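Local atomic coordinates of chromosomal replication initiator protein DnaA (Aquifex aeolicus, PDB entry 1L8Q), a protein that initiates chromosomal replication by binding, in its ATP form, to the replication origin, where it nucleates assembly of the initiation complex. Residues H122-L127 against V153-G158; I263-C268 against I277-A282; V234-N239 against G313-Q318. One frame throughout, in Å; residues are numbered along the deposited sequence.

Contact 1: residues H122-L127 against V153-G158; sequences HIFNTL and VSRFEG
Phe124 and Phe156 form the tight, buried half of this contact between two AAA+ helices. Phe124 CE1 meets the edge of the Phe156 ring, 4.2 Å from Phe156 CE1. With CG anti to the backbone N (chi1 -174°), the Phe124 ring spans segments whose axes approach to 11.9 Å and are inclined by 29°, a spacing that suits large aromatics. Phe124 CE2 also lies 3.9 Å from Arg155 CD, in the aliphatic part of that chain. Towards solvent the packing gives way to looser polar contact. A bend at chi2 (-95°) carries the Arg155 chain past the Phe124 ring to Asn125, whose side chain it crosses at about a right angle. Asn125 ND2 lies over one guanidinium face too closely to be trusted, bonding neither NH1 nor NH2, and its placement is doubtful. Arg155 NH2 gives Asn125 OD1 only a weak, strongly bent hydrogen bond of 3.1 Å. Were Arg155 replaced by an alanine, the methylenes beside Phe124 would go, which would probably leave part of that ring less well packed and Asn125 OD1 without this donor. Arg155 also touches Phe121 and Tyr128, while Phe156 meets Phe120 and packs on Phe41 of sheet strand 40-43.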
loop_
_atom_site.group_PDB
_atom_site.type_symbol
_atom_site.label_atom_id
_atom_site.label_comp_id
_atom_site.label_asym_id
_atom_site.label_seq_id
_atom_site.Cartn_x
_atom_site.Cartn_y
_atom_site.Cartn_z
ATOM N N HIS A 122 12.122 -15.633 -20.481
ATOM C CA HIS A 122 13.378 -16.011 -21.073
ATOM C C HIS A 122 14.538 -15.524 -20.235
ATOM O O HIS A 122 15.500 -16.271 -20.019
ATOM C CB HIS A 122 13.447 -15.578 -22.524
ATOM C CG HIS A 122 12.483 -16.313 -23.394
ATOM N ND1 HIS A 122 12.756 -17.560 -23.916
ATOM C CD2 HIS A 122 11.220 -16.013 -23.776
ATOM C CE1 HIS A 122 11.715 -17.980 -24.614
ATOM N NE2 HIS A 122 10.768 -17.062 -24.541
ATOM N N ILE A 123 14.434 -14.302 -19.714
ATOM C CA ILE A 123 15.467 -13.793 -18.819
ATOM C C ILE A 123 15.505 -14.627 -17.530
ATOM O O ILE A 123 16.570 -15.019 -17.066
ATOM C CB ILE A 123 15.221 -12.325 -18.494
ATOM C CG1 ILE A 123 15.449 -11.460 -19.729
ATOM C CG2 ILE A 123 16.137 -11.860 -17.383
ATOM C CD1 ILE A 123 15.027 -10.007 -19.541
ATOM N N PHE A 124 14.335 -14.896 -16.965
ATOM C CA PHE A 124 14.209 -15.727 -15.768
ATOM C C PHE A 124 14.921 -17.104 -15.946
ATOM O O PHE A 124 15.795 -17.479 -15.137
ATOM C CB PHE A 124 12.726 -15.934 -15.448
ATOM C CG PHE A 124 12.474 -16.660 -14.164
ATOM C CD1 PHE A 124 12.042 -15.972 -13.037
ATOM C CD2 PHE A 124 12.644 -18.027 -14.082
ATOM C CE1 PHE A 124 11.795 -16.629 -11.863
ATOM C CE2 PHE A 124 12.401 -18.702 -12.891
ATOM C CZ PHE A 124 11.970 -18.009 -11.788
ATOM N N ASN A 125 14.543 -17.845 -16.997
ATOM C CA ASN A 125 15.183 -19.124 -17.290
ATOM C C ASN A 125 16.712 -19.025 -17.344
ATOM O O ASN A 125 17.420 -19.840 -16.750
ATOM C CB ASN A 125 14.680 -19.681 -18.619
ATOM C CG ASN A 125 13.712 -20.800 -18.443
ATOM O OD1 ASN A 125 13.982 -21.948 -18.844
ATOM N ND2 ASN A 125 12.560 -20.495 -17.837
ATOM N N THR A 126 17.216 -18.037 -18.076
ATOM C CA THR A 126 18.652 -17.892 -18.244
ATOM C C THR A 126 19.322 -17.730 -16.893
ATOM O O THR A 126 20.217 -18.496 -16.533
ATOM C CB THR A 126 18.991 -16.675 -19.141
ATOM O OG1 THR A 126 18.587 -16.935 -20.486
ATOM C CG2 THR A 126 20.487 -16.507 -19.252
ATOM N N LEU A 127 18.897 -16.722 -16.145
ATOM C CA LEU A 127 19.480 -16.501 -14.844
ATOM C C LEU A 127 19.359 -17.777 -14.021
ATOM O O LEU A 127 20.291 -18.169 -13.310
ATOM C CB LEU A 127 18.795 -15.349 -14.144
ATOM C CG LEU A 127 19.004 -13.992 -14.813
ATOM C CD1 LEU A 127 18.318 -12.904 -14.033
ATOM C CD2 LEU A 127 20.488 -13.681 -14.959
ATOM N N VAL A 153 3.842 -18.316 -13.186
ATOM C CA VAL A 153 3.361 -18.603 -11.850
ATOM C C VAL A 153 3.914 -19.921 -11.297
ATOM O O VAL A 153 4.287 -19.979 -10.121
ATOM C CB VAL A 153 1.806 -18.545 -11.745
ATOM C CG1 VAL A 153 1.314 -19.138 -10.430
ATOM C CG2 VAL A 153 1.337 -17.113 -11.886
ATOM N N SER A 154 3.996 -20.967 -12.119
ATOM C CA SER A 154 4.548 -22.227 -11.609
ATOM C C SER A 154 5.977 -21.976 -11.216
ATOM O O SER A 154 6.396 -22.293 -10.099
ATOM C CB SER A 154 4.498 -23.353 -12.632
ATOM O OG SER A 154 3.922 -22.904 -13.830
ATOM N N ARG A 155 6.727 -21.365 -12.122
ATOM C CA ARG A 155 8.111 -21.069 -11.837
ATOM C C ARG A 155 8.260 -20.363 -10.483
ATOM O O ARG A 155 9.060 -20.773 -9.653
ATOM C CB ARG A 155 8.745 -20.272 -12.976
ATOM C CG ARG A 155 8.949 -21.098 -14.228
ATOM C CD ARG A 155 10.337 -21.688 -14.347
ATOM N NE ARG A 155 10.529 -22.445 -15.581
ATOM C CZ ARG A 155 11.725 -22.699 -16.097
ATOM N NH1 ARG A 155 12.814 -22.247 -15.473
ATOM N NH2 ARG A 155 11.841 -23.405 -17.227
ATOM N N PHE A 156 7.478 -19.321 -10.248
ATOM C CA PHE A 156 7.584 -18.633 -8.983
ATOM C C PHE A 156 7.327 -19.661 -7.878
ATOM O O PHE A 156 7.965 -19.658 -6.825
ATOM C CB PHE A 156 6.535 -17.517 -8.869
ATOM C CG PHE A 156 6.636 -16.443 -9.932
ATOM C CD1 PHE A 156 7.776 -16.297 -10.702
ATOM C CD2 PHE A 156 5.576 -15.577 -10.150
ATOM C CE1 PHE A 156 7.860 -15.299 -11.662
ATOM C CE2 PHE A 156 5.658 -14.578 -11.107
ATOM C CZ PHE A 156 6.801 -14.439 -11.866
ATOM N N GLU A 157 6.391 -20.556 -8.118
ATOM C CA GLU A 157 6.005 -21.444 -7.065
ATOM C C GLU A 157 7.009 -22.541 -6.809
ATOM O O GLU A 157 6.909 -23.277 -5.814
ATOM C CB GLU A 157 4.596 -21.951 -7.277
ATOM C CG GLU A 157 3.584 -21.016 -6.663
ATOM C CD GLU A 157 2.186 -21.246 -7.157
ATOM O OE1 GLU A 157 1.939 -22.315 -7.760
ATOM O OE2 GLU A 157 1.329 -20.352 -6.942
ATOM N N GLY A 158 8.007 -22.623 -7.678
ATOM C CA GLY A 158 9.067 -23.575 -7.495
ATOM C C GLY A 158 10.072 -23.047 -6.491
ATOM O O GLY A 158 10.920 -23.774 -5.987
#

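Contact 2: residues I263-C268 against I277-A282; sequences IAMYLC and IEIARA
Ile279 carries this contact, inserting its branched side chain between Met265 and Cys268, which lie three residues apart on helix 258-272. One residue earlier, Glu278 OE1 accepts a hydrogen bond from Ser275 N at the start of helix 276-282. At Ile279 the two backbones come close, its CA being 6.4 Å from Met265 CA, and both branches of the beta carbon are used. CG2, anti to the backbone N, meets Met265 CG at 3.9 Å and lies nearly as close to its CB. CG1, beside the backbone N (chi1 -58°), faces Cys268 CB at 4.0 Å and carries CD1 on towards Met265 O, also at 3.9 Å. A beta-branched residue suits this place because its two arms diverge at once and fill the space on both sides of one point. Cys268 is compact enough to admit the isoleucine, whereas Met265, present as selenomethionine, runs extended past it to touch Phe283 and Thr290.

Helix 276-282 and the following helix 290-300 probably make up the helix-turn-helix of the DNA-binding domain IV, the second being the likely recognition helix, as in other DnaA proteins. Helix 258-272 packs against the first of them. Continuing along the segment, Ala280 points its methyl away from that helix. Arg281 leaves the interface and donates from NH2 to Glu196 O of the AAA+ domain. At Ala282 the beta carbon points back toward helix 258-272, as that of Ile279 does, but makes no contact.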
loop_
_atom_site.group_PDB
_atom_site.type_symbol
_atom_site.label_atom_id
_atom_site.label_comp_id
_atom_site.label_asym_id
_atom_site.label_seq_id
_atom_site.Cartn_x
_atom_site.Cartn_y
_atom_site.Cartn_z
ATOM N N ILE A 263 -26.103 7.699 2.498
ATOM C CA ILE A 263 -25.877 9.084 2.100
ATOM C C ILE A 263 -24.948 9.809 3.076
ATOM O O ILE A 263 -24.039 10.524 2.660
ATOM C CB ILE A 263 -27.203 9.851 1.951
ATOM C CG1 ILE A 263 -27.838 10.088 3.314
ATOM C CG2 ILE A 263 -28.162 9.113 1.013
ATOM C CD1 ILE A 263 -28.643 11.354 3.375
ATOM N N ALA A 264 -25.177 9.621 4.371
ATOM C CA ALA A 264 -24.337 10.254 5.374
ATOM C C ALA A 264 -22.875 9.932 5.101
ATOM O O ALA A 264 -22.081 10.824 4.810
ATOM C CB ALA A 264 -24.732 9.802 6.763
HETATM N N MSE A 265 -22.518 8.658 5.192
HETATM C CA MSE A 265 -21.155 8.254 4.896
HETATM C C MSE A 265 -20.700 8.939 3.609
HETATM O O MSE A 265 -19.590 9.472 3.535
HETATM C CB MSE A 265 -21.057 6.734 4.757
HETATM C CG MSE A 265 -21.231 5.988 6.061
HETATM SE SE MSE A 265 -21.369 4.065 5.825
HETATM C CE MSE A 265 -21.528 3.556 7.679
ATOM N N TYR A 266 -21.577 8.943 2.606
ATOM C CA TYR A 266 -21.277 9.586 1.331
ATOM C C TYR A 266 -20.980 11.065 1.527
ATOM O O TYR A 266 -20.020 11.597 0.969
ATOM C CB TYR A 266 -22.437 9.406 0.343
ATOM C CG TYR A 266 -22.165 10.000 -1.015
ATOM C CD1 TYR A 266 -21.513 9.263 -2.001
ATOM C CD2 TYR A 266 -22.555 11.301 -1.315
ATOM C CE1 TYR A 266 -21.261 9.806 -3.250
ATOM C CE2 TYR A 266 -22.305 11.852 -2.550
ATOM C CZ TYR A 266 -21.662 11.104 -3.518
ATOM O OH TYR A 266 -21.411 11.656 -4.752
ATOM N N LEU A 267 -21.800 11.724 2.330
ATOM C CA LEU A 267 -21.609 13.141 2.582
ATOM C C LEU A 267 -20.317 13.410 3.366
ATOM O O LEU A 267 -19.620 14.401 3.116
ATOM C CB LEU A 267 -22.821 13.728 3.299
ATOM C CG LEU A 267 -24.116 13.721 2.484
ATOM C CD1 LEU A 267 -25.077 14.772 2.997
ATOM C CD2 LEU A 267 -23.815 13.963 1.027
ATOM N N CYS A 268 -20.004 12.527 4.311
ATOM C CA CYS A 268 -18.779 12.653 5.087
ATOM C C CYS A 268 -17.617 12.483 4.150
ATOM O O CYS A 268 -16.632 13.220 4.222
ATOM C CB CYS A 268 -18.711 11.590 6.181
ATOM S SG CYS A 268 -19.576 12.015 7.710
ATOM N N ILE A 277 -11.340 5.252 7.050
ATOM C CA ILE A 277 -11.108 5.003 8.458
ATOM C C ILE A 277 -11.857 6.031 9.287
ATOM O O ILE A 277 -12.620 5.672 10.178
ATOM C CB ILE A 277 -9.609 5.043 8.779
ATOM C CG1 ILE A 277 -8.857 4.007 7.939
ATOM C CG2 ILE A 277 -9.378 4.777 10.264
ATOM C CD1 ILE A 277 -8.513 2.734 8.694
ATOM N N GLU A 278 -11.650 7.313 8.975
ATOM C CA GLU A 278 -12.308 8.406 9.702
ATOM C C GLU A 278 -13.821 8.282 9.674
ATOM O O GLU A 278 -14.479 8.420 10.699
ATOM C CB GLU A 278 -11.883 9.774 9.152
ATOM C CG GLU A 278 -10.634 10.352 9.804
ATOM C CD GLU A 278 -10.010 11.484 9.000
ATOM O OE1 GLU A 278 -10.610 11.910 7.981
ATOM O OE2 GLU A 278 -8.911 11.944 9.387
ATOM N N ILE A 279 -14.374 8.041 8.493
ATOM C CA ILE A 279 -15.805 7.864 8.364
ATOM C C ILE A 279 -16.233 6.647 9.173
ATOM O O ILE A 279 -17.202 6.704 9.920
ATOM C CB ILE A 279 -16.199 7.697 6.891
ATOM C CG1 ILE A 279 -15.758 8.913 6.085
ATOM C CG2 ILE A 279 -17.697 7.500 6.762
ATOM C CD1 ILE A 279 -15.881 8.727 4.606
ATOM N N ALA A 280 -15.494 5.552 9.039
ATOM C CA ALA A 280 -15.817 4.341 9.783
ATOM C C ALA A 280 -15.853 4.641 11.272
ATOM O O ALA A 280 -16.772 4.238 11.970
ATOM C CB ALA A 280 -14.816 3.230 9.478
ATOM N N ARG A 281 -14.855 5.373 11.750
ATOM C CA ARG A 281 -14.779 5.720 13.166
ATOM C C ARG A 281 -15.947 6.602 13.571
ATOM O O ARG A 281 -16.510 6.456 14.652
ATOM C CB ARG A 281 -13.461 6.436 13.489
ATOM C CG ARG A 281 -12.220 5.555 13.434
ATOM C CD ARG A 281 -10.945 6.273 13.844
ATOM N NE ARG A 281 -9.753 5.481 13.565
ATOM C CZ ARG A 281 -8.739 5.351 14.404
ATOM N NH1 ARG A 281 -8.774 5.962 15.579
ATOM N NH2 ARG A 281 -7.687 4.607 14.074
ATOM N N ALA A 282 -16.299 7.530 12.699
ATOM C CA ALA A 282 -17.389 8.438 12.983
ATOM C C ALA A 282 -18.639 7.626 13.243
ATOM O O ALA A 282 -19.286 7.763 14.282
ATOM C CB ALA A 282 -17.599 9.369 11.822
#

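Contact 3: residues V234-N239 against G313-Q318; sequences VEFVAN and GFLEKQ
Gln318, whose beta carbon meets Phe236, is fixed on its own helix by a bond of 3.1 Å from its backbone N to Phe314 O. The contact joins the first and last helices of the all-helical domain IV, the bundle that contains the helix-turn-helix, so residues far apart in sequence are brought side by side.

Phe236 bridges the gap. With CG anti to the backbone N (chi1 178°), its ring is thrown outward from helix 216-241 towards helix 308-323, and CZ lies 3.5 Å from Gln318 CB. The neighbouring CE2 reaches two parts of Leu315: the methyl CD2 at 4.0 Å and the backbone O at 3.7 Å, which approaches the ring obliquely. Phenylalanine fits because it is long enough to span the helices and asks for no polar partner.

Leu315 is buried and touches Ile263, Tyr240 and Tyr241, while Val237, next to Phe236, packs on Ala260 and Ile263 of helix 258-272. Gln318 suits a partly exposed place, since its methylenes are apolar while its amide turns to the outside. There OE1 accepts a hydrogen bond from Lys322 NZ, one turn farther along the helix. With CG anti to the carbonyl carbon (chi1 -67°), Gln318 CG sits 3.7 Å above one face of the Phe314 ring, offset toward its rim.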
loop_
_atom_site.group_PDB
_atom_site.type_symbol
_atom_site.label_atom_id
_atom_site.label_comp_id
_atom_site.label_asym_id
_atom_site.label_seq_id
_atom_site.Cartn_x
_atom_site.Cartn_y
_atom_site.Cartn_z
ATOM N N VAL A 234 -24.148 14.167 10.274
ATOM C CA VAL A 234 -25.091 13.167 10.723
ATOM C C VAL A 234 -26.363 13.848 11.210
ATOM O O VAL A 234 -27.463 13.449 10.835
ATOM C CB VAL A 234 -24.499 12.257 11.809
ATOM C CG1 VAL A 234 -25.585 11.354 12.401
ATOM C CG2 VAL A 234 -23.373 11.414 11.225
ATOM N N GLU A 235 -26.212 14.890 12.025
ATOM C CA GLU A 235 -27.359 15.677 12.465
ATOM C C GLU A 235 -28.145 16.131 11.241
ATOM O O GLU A 235 -29.373 16.138 11.245
ATOM C CB GLU A 235 -26.916 16.927 13.228
ATOM C CG GLU A 235 -26.379 16.692 14.625
ATOM C CD GLU A 235 -25.819 17.966 15.254
ATOM O OE1 GLU A 235 -25.645 18.980 14.528
ATOM O OE2 GLU A 235 -25.553 17.952 16.477
ATOM N N PHE A 236 -27.424 16.524 10.196
ATOM C CA PHE A 236 -28.064 17.037 8.993
ATOM C C PHE A 236 -28.917 15.987 8.304
ATOM O O PHE A 236 -30.113 16.183 8.117
ATOM C CB PHE A 236 -27.031 17.595 8.027
ATOM C CG PHE A 236 -27.619 18.098 6.763
ATOM C CD1 PHE A 236 -28.336 19.277 6.747
ATOM C CD2 PHE A 236 -27.470 17.387 5.585
ATOM C CE1 PHE A 236 -28.894 19.740 5.584
ATOM C CE2 PHE A 236 -28.019 17.847 4.419
ATOM C CZ PHE A 236 -28.739 19.026 4.417
ATOM N N VAL A 237 -28.299 14.876 7.919
ATOM C CA VAL A 237 -29.021 13.801 7.254
ATOM C C VAL A 237 -30.269 13.448 8.044
ATOM O O VAL A 237 -31.323 13.160 7.470
ATOM C CB VAL A 237 -28.140 12.565 7.071
ATOM C CG1 VAL A 237 -28.990 11.320 6.874
ATOM C CG2 VAL A 237 -27.171 12.773 5.903
ATOM N N ALA A 238 -30.154 13.507 9.365
ATOM C CA ALA A 238 -31.284 13.241 10.246
ATOM C C ALA A 238 -32.440 14.187 9.958
ATOM O O ALA A 238 -33.403 13.818 9.291
ATOM C CB ALA A 238 -30.859 13.359 11.702
ATOM N N ASN A 239 -32.329 15.411 10.465
ATOM C CA ASN A 239 -33.374 16.422 10.312
ATOM C C ASN A 239 -34.035 16.446 8.931
ATOM O O ASN A 239 -35.164 16.915 8.796
ATOM C CB ASN A 239 -32.833 17.808 10.666
ATOM C CG ASN A 239 -32.128 17.829 12.008
ATOM O OD1 ASN A 239 -32.599 17.236 12.981
ATOM N ND2 ASN A 239 -30.985 18.505 12.066
ATOM N N GLY A 313 -27.040 15.694 -4.639
ATOM C CA GLY A 313 -26.412 16.944 -5.022
ATOM C C GLY A 313 -26.883 18.089 -4.151
ATOM O O GLY A 313 -26.089 18.916 -3.698
ATOM N N PHE A 314 -28.184 18.129 -3.907
ATOM C CA PHE A 314 -28.765 19.168 -3.083
ATOM C C PHE A 314 -28.317 19.028 -1.619
ATOM O O PHE A 314 -28.050 20.022 -0.938
ATOM C CB PHE A 314 -30.282 19.106 -3.181
ATOM C CG PHE A 314 -30.978 20.100 -2.325
ATOM C CD1 PHE A 314 -31.075 21.420 -2.720
ATOM C CD2 PHE A 314 -31.539 19.723 -1.120
ATOM C CE1 PHE A 314 -31.726 22.347 -1.929
ATOM C CE2 PHE A 314 -32.182 20.643 -0.324
ATOM C CZ PHE A 314 -32.280 21.958 -0.731
ATOM N N LEU A 315 -28.238 17.792 -1.145
ATOM C CA LEU A 315 -27.812 17.525 0.217
ATOM C C LEU A 315 -26.355 17.956 0.412
ATOM O O LEU A 315 -25.990 18.517 1.453
ATOM C CB LEU A 315 -27.979 16.039 0.545
ATOM C CG LEU A 315 -29.408 15.495 0.537
ATOM C CD1 LEU A 315 -29.420 14.014 0.874
ATOM C CD2 LEU A 315 -30.264 16.272 1.512
ATOM N N GLU A 316 -25.536 17.694 -0.603
ATOM C CA GLU A 316 -24.128 18.056 -0.583
ATOM C C GLU A 316 -23.972 19.551 -0.404
ATOM O O GLU A 316 -23.192 20.008 0.425
ATOM C CB GLU A 316 -23.449 17.624 -1.882
ATOM C CG GLU A 316 -23.276 16.124 -2.032
ATOM C CD GLU A 316 -22.735 15.745 -3.394
ATOM O OE1 GLU A 316 -22.745 16.607 -4.295
ATOM O OE2 GLU A 316 -22.295 14.590 -3.561
ATOM N N LYS A 317 -24.730 20.314 -1.181
ATOM C CA LYS A 317 -24.634 21.768 -1.149
ATOM C C LYS A 317 -25.103 22.348 0.184
ATOM O O LYS A 317 -24.467 23.230 0.753
ATOM C CB LYS A 317 -25.402 22.379 -2.327
ATOM C CG LYS A 317 -24.775 22.058 -3.693
ATOM C CD LYS A 317 -25.759 22.259 -4.843
ATOM C CE LYS A 317 -25.109 21.933 -6.195
ATOM N NZ LYS A 317 -24.334 20.647 -6.156
ATOM N N GLN A 318 -26.213 21.840 0.689
ATOM C CA GLN A 318 -26.705 22.300 1.974
ATOM C C GLN A 318 -25.694 21.984 3.080
ATOM O O GLN A 318 -25.285 22.875 3.830
ATOM C CB GLN A 318 -28.070 21.690 2.275
ATOM C CG GLN A 318 -29.164 22.172 1.338
ATOM C CD GLN A 318 -29.342 23.693 1.360
ATOM O OE1 GLN A 318 -29.571 24.285 2.418
ATOM N NE2 GLN A 318 -29.260 24.317 0.188
#

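Overall arrangement
Contact 1 stands alone in the AAA+ domain, its centre about 45 Å and about 56 Å from those of contacts 2 and 3, on the other side of the chain's centre. It alone has a hydrogen bond across its segments, a weak one at its solvent side. Contact 2 is buried, with only apolar side chains meeting; contact 3 is largely apolar too, but lies partly at the surface of the same domain IV. These two use different helix pairs yet join directly: Leu267 of contact 2 packs on Glu316 of contact 3, to which Tyr266 also makes a weak hydrogen bond. Helix 258-272 thus links the helix-turn-helix to the domain's terminal helices.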